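Serine/threonine-protein kinase Tel1 (Chaetomium thermophilum, PDB 6SKY) probably phosphorylates serine or threonine followed by glutamine in its protein substrates, using ATP, to signal DNA damage. Local coordinates at residues R2642-R2647 and T2746-M2751; F2823-L2828 and A2918-L2923; K1679-S1684 and S1788-F1793. One frame throughout, in Å; residues are numbered along the deposited sequence.

Contact 3 comes first along the chain. It closes a loop of about a hundred residues, about half of it helical, in the alpha solenoid, and ties helix 1670-1684 to the turn after helix 1783-1789. Contact 1 closes next, within the kinase domain, joining the loop after helix 2637-2641 to helix 2732-2755. Contact 2 is last and brings the FATC helix 2916-2927 onto helix 2816-2828. The three loops follow in series and none nests or crosses. Contacts 1 and 2 have centres about 13 Å apart and touch, for example where Met2751 meets Thr2824 and Leu2923. Contact 3 is remote, with its centre about 50 Å from that of contact 1.

Contact 1. Residues R2642-R2647 and T2746-M2751; sequences RNLGIR and TAAISM
The flat peptide groups around Gly2645 lie against the methyl of Ala2748. Ala2748 CB sits over one face of the Gly2645 carbonyl, well off its plane, 3.8 Å from Gly2645 O. The same methyl is 4.1 Å from Gly2645 N. One small side chain therefore meets both ends of the glycine. The fold is the two-lobed PI3/PI4-kinase domain. Segment 2642-2647 is part of the loop between helix 2637-2641 and strand 2651-2655 of the sheet, and here it runs past helix 2732-2755. No hydrogen bond crosses the contact. A Schellman motif ends the preceding helix at Asn2643, and the chain then becomes extended.

Leu2644 and Ile2646 reach consecutive residues of the helix, Ala2748 and Ile2749. Leu2644 CD2 approaches Ala2748 CB at 4.2 Å. Ile2646 CG2 meets Ile2749 CD1 at 3.8 Å, and the two side chains cross at about a right angle. The chi1 of Ile2646, 75°, puts this CG2 branch anti to the carbonyl carbon. Beyond the contact, Ile2749 also touches His2777 of strand 2775-2777, and Leu2644 touches Thr2824 of helix 2816-2828. Within the helix, Thr2746 O is gripped twice, by Ser2750 N and by Ser2750 OG at 2.7 Å, from opposite faces of the carbonyl plane.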
# COMPACT_ATOMS: atom_id res chain seq x y z
N ARG A 2642 -18.00 6.55 13.33
CA ARG A 2642 -19.33 6.00 13.16
C ARG A 2642 -19.92 5.45 14.44
O ARG A 2642 -21.01 4.87 14.41
CB ARG A 2642 -19.31 4.89 12.11
CG ARG A 2642 -19.01 5.40 10.75
CD ARG A 2642 -18.53 4.31 9.85
NE ARG A 2642 -18.36 4.81 8.50
CZ ARG A 2642 -17.30 5.49 8.08
NH1 ARG A 2642 -17.24 5.90 6.83
NH2 ARG A 2642 -16.31 5.75 8.91
N ASN A 2643 -19.24 5.61 15.57
CA ASN A 2643 -19.69 5.09 16.86
C ASN A 2643 -20.01 3.61 16.78
O ASN A 2643 -20.99 3.14 17.35
CB ASN A 2643 -20.90 5.86 17.38
CG ASN A 2643 -20.71 7.35 17.31
OD1 ASN A 2643 -21.59 8.08 16.87
ND2 ASN A 2643 -19.54 7.81 17.73
N LEU A 2644 -19.18 2.86 16.07
CA LEU A 2644 -19.38 1.42 15.96
C LEU A 2644 -19.02 0.77 17.28
O LEU A 2644 -17.91 0.94 17.79
CB LEU A 2644 -18.56 0.84 14.82
CG LEU A 2644 -19.05 1.14 13.41
CD1 LEU A 2644 -18.04 0.70 12.41
CD2 LEU A 2644 -20.34 0.46 13.16
N GLY A 2645 -19.96 0.03 17.84
CA GLY A 2645 -19.78 -0.65 19.10
C GLY A 2645 -21.01 -1.47 19.38
O GLY A 2645 -21.93 -1.54 18.57
N ILE A 2646 -21.02 -2.09 20.55
CA ILE A 2646 -22.15 -2.92 20.94
C ILE A 2646 -22.81 -2.31 22.16
O ILE A 2646 -22.21 -1.53 22.90
CB ILE A 2646 -21.76 -4.38 21.19
CG1 ILE A 2646 -21.03 -4.52 22.52
CG2 ILE A 2646 -20.90 -4.90 20.07
CD1 ILE A 2646 -21.07 -5.91 23.06
N ARG A 2647 -24.07 -2.67 22.35
CA ARG A 2647 -24.83 -2.29 23.53
C ARG A 2647 -24.66 -3.36 24.58
O ARG A 2647 -24.78 -4.55 24.29
CB ARG A 2647 -26.30 -2.11 23.17
CG ARG A 2647 -26.61 -0.88 22.36
CD ARG A 2647 -26.81 0.32 23.26
NE ARG A 2647 -27.79 0.02 24.30
CZ ARG A 2647 -29.10 0.20 24.16
NH1 ARG A 2647 -29.91 -0.11 25.16
NH2 ARG A 2647 -29.60 0.68 23.04
N THR A 2746 -25.99 -3.66 13.75
CA THR A 2746 -26.01 -5.02 13.21
C THR A 2746 -24.68 -5.39 12.58
O THR A 2746 -24.20 -6.50 12.77
CB THR A 2746 -27.15 -5.14 12.21
OG1 THR A 2746 -28.36 -4.73 12.83
CG2 THR A 2746 -27.31 -6.55 11.77
N ALA A 2747 -24.07 -4.46 11.85
CA ALA A 2747 -22.78 -4.74 11.24
C ALA A 2747 -21.71 -5.00 12.29
O ALA A 2747 -20.91 -5.94 12.18
CB ALA A 2747 -22.37 -3.59 10.33
N ALA A 2748 -21.66 -4.15 13.32
CA ALA A 2748 -20.64 -4.31 14.35
C ALA A 2748 -20.80 -5.63 15.09
O ALA A 2748 -19.82 -6.35 15.31
CB ALA A 2748 -20.69 -3.15 15.33
N ILE A 2749 -22.03 -5.99 15.46
CA ILE A 2749 -22.19 -7.23 16.20
C ILE A 2749 -21.99 -8.43 15.29
O ILE A 2749 -21.54 -9.48 15.74
CB ILE A 2749 -23.55 -7.29 16.91
CG1 ILE A 2749 -23.52 -8.36 18.00
CG2 ILE A 2749 -24.65 -7.60 15.93
CD1 ILE A 2749 -22.46 -8.18 19.01
N SER A 2750 -22.25 -8.30 13.99
CA SER A 2750 -22.01 -9.41 13.08
C SER A 2750 -20.52 -9.71 12.96
O SER A 2750 -20.11 -10.87 13.07
CB SER A 2750 -22.61 -9.09 11.72
OG SER A 2750 -24.02 -9.06 11.80
N MET A 2751 -19.70 -8.68 12.75
CA MET A 2751 -18.27 -8.92 12.66
C MET A 2751 -17.70 -9.41 13.99
O MET A 2751 -16.91 -10.36 14.03
CB MET A 2751 -17.54 -7.66 12.21
CG MET A 2751 -17.59 -7.42 10.73
SD MET A 2751 -17.12 -8.85 9.76
CE MET A 2751 -18.70 -9.37 9.12

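Contact 2. Residues F2823-L2828 and A2918-L2923; sequences FTLDAL and ATVNDL
The FATC helix 2916-2927 packs on helix 2816-2828 of the kinase domain through Leu2825, which meets Thr2919 and Val2920. Leu2825 is the sole residue of 2823-2828 in close touch with the partner segment. Its CG stands anti to the backbone N (chi1 -178°), and the side chain reaches out to the second helix. One methyl does the touching. Leu2825 CD2 lies 3.9 Å from Thr2919 CG2 and 4.0 Å from Thr2919 CB. The same CD2 is 4.1 Å from Val2920 CG2, so it bears on two consecutive residues of the facing helix. The Leu2825 and Thr2919 side chains cross at about a right angle.

FATC is the short C-terminal element of PI3K-related kinases, and the contact between these two segments is apolar. The nearest backbones are those of Leu2825 and Val2920, with their CA atoms 8.2 Å apart. No hydrogen bond links the two segments.

Thr2919 is used on two sides. Its CG2 lies anti to its own backbone N and faces the leucine. Its hydroxyl OG1 is bonded instead to Ser2915 O, one turn earlier in the chain, so the polar branch is satisfied at home. Val2916, also on the FATC helix, adds to the cover of Leu2825, while Leu2923, one turn on from Thr2919, touches Met2751 and His2754 and so brings a third helix, 2732-2755, to this junction. Another side of the FATC segment meets the second subunit: Asp2922 OD2 forms a salt bridge with Arg2260 of the second subunit, and Asn2921 ND2 donates to Ala2259 O of that subunit.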
# COMPACT_ATOMS: atom_id res chain seq x y z
N PHE A 2823 -15.07 -1.82 7.91
CA PHE A 2823 -14.38 -0.99 8.89
C PHE A 2823 -14.20 -1.71 10.22
O PHE A 2823 -13.13 -1.64 10.83
CB PHE A 2823 -15.14 0.32 9.12
CG PHE A 2823 -15.12 1.23 7.95
CD1 PHE A 2823 -13.97 1.44 7.23
CD2 PHE A 2823 -16.26 1.90 7.57
CE1 PHE A 2823 -13.96 2.28 6.15
CE2 PHE A 2823 -16.25 2.73 6.48
CZ PHE A 2823 -15.10 2.92 5.78
N THR A 2824 -15.23 -2.41 10.68
CA THR A 2824 -15.12 -3.16 11.93
C THR A 2824 -14.05 -4.22 11.83
O THR A 2824 -13.19 -4.33 12.71
CB THR A 2824 -16.46 -3.80 12.28
OG1 THR A 2824 -17.50 -2.82 12.21
CG2 THR A 2824 -16.42 -4.36 13.66
N LEU A 2825 -14.08 -5.03 10.77
CA LEU A 2825 -13.11 -6.11 10.65
C LEU A 2825 -11.70 -5.58 10.48
O LEU A 2825 -10.74 -6.15 11.01
CB LEU A 2825 -13.48 -7.02 9.49
CG LEU A 2825 -12.55 -8.20 9.29
CD1 LEU A 2825 -12.62 -9.11 10.49
CD2 LEU A 2825 -12.91 -8.95 8.04
N ASP A 2826 -11.55 -4.47 9.75
CA ASP A 2826 -10.23 -3.88 9.58
C ASP A 2826 -9.68 -3.36 10.90
O ASP A 2826 -8.49 -3.50 11.17
CB ASP A 2826 -10.32 -2.76 8.56
CG ASP A 2826 -8.97 -2.28 8.12
OD1 ASP A 2826 -7.97 -2.98 8.39
OD2 ASP A 2826 -8.90 -1.21 7.49
N ALA A 2827 -10.53 -2.76 11.73
CA ALA A 2827 -10.06 -2.32 13.04
C ALA A 2827 -9.80 -3.50 13.97
O ALA A 2827 -8.95 -3.40 14.85
CB ALA A 2827 -11.07 -1.38 13.68
N LEU A 2828 -10.51 -4.60 13.80
CA LEU A 2828 -10.30 -5.75 14.67
C LEU A 2828 -8.99 -6.45 14.37
O LEU A 2828 -8.27 -6.83 15.28
CB LEU A 2828 -11.46 -6.74 14.56
CG LEU A 2828 -12.71 -6.46 15.37
CD1 LEU A 2828 -13.68 -7.59 15.23
CD2 LEU A 2828 -12.36 -6.23 16.81
N ALA A 2918 -12.53 -9.14 0.52
CA ALA A 2918 -12.78 -10.53 0.15
C ALA A 2918 -13.33 -11.33 1.32
O ALA A 2918 -14.21 -12.18 1.15
CB ALA A 2918 -11.50 -11.16 -0.37
N THR A 2919 -12.82 -11.07 2.52
CA THR A 2919 -13.31 -11.76 3.71
C THR A 2919 -14.77 -11.45 3.97
O THR A 2919 -15.57 -12.35 4.22
CB THR A 2919 -12.47 -11.38 4.92
OG1 THR A 2919 -11.08 -11.47 4.58
CG2 THR A 2919 -12.75 -12.31 6.05
N VAL A 2920 -15.14 -10.17 3.91
CA VAL A 2920 -16.52 -9.78 4.13
C VAL A 2920 -17.42 -10.33 3.03
O VAL A 2920 -18.56 -10.72 3.29
CB VAL A 2920 -16.62 -8.26 4.26
CG1 VAL A 2920 -18.06 -7.82 4.35
CG2 VAL A 2920 -15.88 -7.80 5.48
N ASN A 2921 -16.94 -10.36 1.79
CA ASN A 2921 -17.72 -10.96 0.72
C ASN A 2921 -18.02 -12.42 1.01
O ASN A 2921 -19.16 -12.87 0.85
CB ASN A 2921 -16.99 -10.84 -0.62
CG ASN A 2921 -17.02 -9.46 -1.17
OD1 ASN A 2921 -17.43 -8.52 -0.51
ND2 ASN A 2921 -16.56 -9.31 -2.40
N ASP A 2922 -17.01 -13.17 1.42
CA ASP A 2922 -17.23 -14.58 1.71
C ASP A 2922 -18.18 -14.77 2.89
O ASP A 2922 -19.04 -15.66 2.87
CB ASP A 2922 -15.90 -15.27 1.98
CG ASP A 2922 -15.83 -16.65 1.39
OD1 ASP A 2922 -16.73 -17.01 0.60
OD2 ASP A 2922 -14.88 -17.39 1.70
N LEU A 2923 -18.06 -13.93 3.92
CA LEU A 2923 -18.93 -14.05 5.08
C LEU A 2923 -20.37 -13.76 4.73
O LEU A 2923 -21.28 -14.48 5.16
CB LEU A 2923 -18.46 -13.11 6.18
CG LEU A 2923 -17.17 -13.48 6.89
CD1 LEU A 2923 -16.81 -12.40 7.85
CD2 LEU A 2923 -17.36 -14.78 7.59

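Contact 3. Residues K1679-S1684 and S1788-F1793; sequences KSLTIS and SKVKGF
Leu1681 pushes one methyl into the angle between Val1790 and Phe1793. Leu1681 CD2 is 3.8 Å from Val1790 CG2, and the two side chains reach toward each other tip to tip. The same CD2 lies 4.1 Å from Phe1793 CD1 and equally far from Phe1793 CE1. It meets that side of the ring at a slant. Phe1793 holds its ring out with CG anti to the backbone N (chi1 -176°), which carries CD1 and CE1 to the leucine. Both Val1790 and Phe1793 point from the turn toward the opposing helix.

The contact belongs to the alpha solenoid of Tel1. Helix 1670-1684 faces the turn that leaves helix 1783-1789, and Val1790 is the first residue there to depart from helical angles. Leu1681 also rests on Thr1689 and Ala1693 of helix 1687-1706 and on Ile1786. Phe1793 is backed by Leu1783, Ile1786 and Leu1787. The leucine is thus buried where three helical elements come together, and nothing polar joins the two segments.

Helix 1670-1684 is kinked beside the leucine: the N atoms of Leu1681 and Thr1682 lack the usual bond to the turn before. Thr1682 N bonds to Lys1679 O instead, and Thr1682 OG1 donates to the same oxygen at 2.6 Å, in the carbonyl plane. Ser1684 OG donates to Ser1680 O at 2.6 Å, tilted 24° from the plane of that carbonyl.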
# COMPACT_ATOMS: atom_id res chain seq x y z
N LYS A 1679 -56.18 29.78 18.84
CA LYS A 1679 -55.92 30.39 20.14
C LYS A 1679 -54.70 31.29 20.10
O LYS A 1679 -54.69 32.35 20.73
CB LYS A 1679 -55.73 29.30 21.19
CG LYS A 1679 -55.38 29.83 22.55
CD LYS A 1679 -54.91 28.72 23.46
CE LYS A 1679 -53.60 28.16 22.98
NZ LYS A 1679 -53.15 27.03 23.83
N SER A 1680 -53.66 30.89 19.37
CA SER A 1680 -52.48 31.74 19.29
C SER A 1680 -52.76 33.08 18.62
O SER A 1680 -51.94 33.99 18.74
CB SER A 1680 -51.36 31.03 18.55
OG SER A 1680 -51.53 31.15 17.16
N LEU A 1681 -53.89 33.22 17.93
CA LEU A 1681 -54.24 34.47 17.29
C LEU A 1681 -54.86 35.48 18.24
O LEU A 1681 -54.89 36.67 17.93
CB LEU A 1681 -55.21 34.21 16.14
CG LEU A 1681 -54.68 34.38 14.74
CD1 LEU A 1681 -53.38 33.63 14.60
CD2 LEU A 1681 -55.70 33.85 13.77
N THR A 1682 -55.36 35.02 19.39
CA THR A 1682 -55.95 35.95 20.35
C THR A 1682 -54.89 36.81 21.01
O THR A 1682 -55.10 38.00 21.25
CB THR A 1682 -56.75 35.19 21.40
OG1 THR A 1682 -55.90 34.24 22.05
CG2 THR A 1682 -57.89 34.45 20.76
N ILE A 1683 -53.72 36.22 21.31
CA ILE A 1683 -52.68 36.92 22.05
C ILE A 1683 -51.65 37.57 21.15
O ILE A 1683 -50.78 38.30 21.65
CB ILE A 1683 -51.97 35.98 23.03
CG1 ILE A 1683 -51.12 34.97 22.27
CG2 ILE A 1683 -52.98 35.25 23.89
CD1 ILE A 1683 -50.46 33.95 23.15
N SER A 1684 -51.70 37.33 19.84
CA SER A 1684 -50.64 37.78 18.95
C SER A 1684 -51.13 38.62 17.79
O SER A 1684 -50.32 39.04 16.97
CB SER A 1684 -49.86 36.58 18.40
OG SER A 1684 -50.64 35.82 17.51
N SER A 1788 -58.94 33.98 5.08
CA SER A 1788 -58.84 35.07 4.12
C SER A 1788 -58.20 36.32 4.72
O SER A 1788 -57.45 37.02 4.04
CB SER A 1788 -60.23 35.40 3.57
OG SER A 1788 -61.20 35.27 4.59
N LYS A 1789 -58.49 36.61 5.99
CA LYS A 1789 -57.97 37.85 6.58
C LYS A 1789 -56.53 37.69 7.05
O LYS A 1789 -55.63 38.37 6.54
CB LYS A 1789 -58.86 38.28 7.75
CG LYS A 1789 -60.34 38.37 7.41
CD LYS A 1789 -60.68 39.62 6.64
CE LYS A 1789 -62.18 39.83 6.65
NZ LYS A 1789 -62.56 41.19 6.17
N VAL A 1790 -56.29 36.80 8.01
CA VAL A 1790 -54.98 36.70 8.63
C VAL A 1790 -53.95 36.24 7.62
O VAL A 1790 -54.21 35.38 6.78
CB VAL A 1790 -55.03 35.74 9.83
CG1 VAL A 1790 -53.73 35.79 10.59
CG2 VAL A 1790 -56.18 36.10 10.73
N LYS A 1791 -52.76 36.82 7.70
CA LYS A 1791 -51.69 36.54 6.76
C LYS A 1791 -50.82 35.40 7.28
O LYS A 1791 -50.41 35.40 8.44
CB LYS A 1791 -50.83 37.79 6.54
CG LYS A 1791 -49.45 37.51 6.00
CD LYS A 1791 -48.63 38.79 5.94
CE LYS A 1791 -47.22 38.51 5.44
NZ LYS A 1791 -46.46 39.77 5.22
N GLY A 1792 -50.54 34.43 6.41
CA GLY A 1792 -49.73 33.30 6.77
C GLY A 1792 -50.42 32.25 7.60
O GLY A 1792 -49.76 31.33 8.07
N PHE A 1793 -51.73 32.37 7.80
CA PHE A 1793 -52.47 31.38 8.56
C PHE A 1793 -52.80 30.15 7.73
O PHE A 1793 -52.83 29.04 8.27
CB PHE A 1793 -53.75 32.00 9.10
CG PHE A 1793 -54.54 31.09 10.00
CD1 PHE A 1793 -54.21 30.96 11.32
CD2 PHE A 1793 -55.63 30.41 9.52
CE1 PHE A 1793 -54.94 30.14 12.14
CE2 PHE A 1793 -56.35 29.59 10.34
CZ PHE A 1793 -56.01 29.46 11.65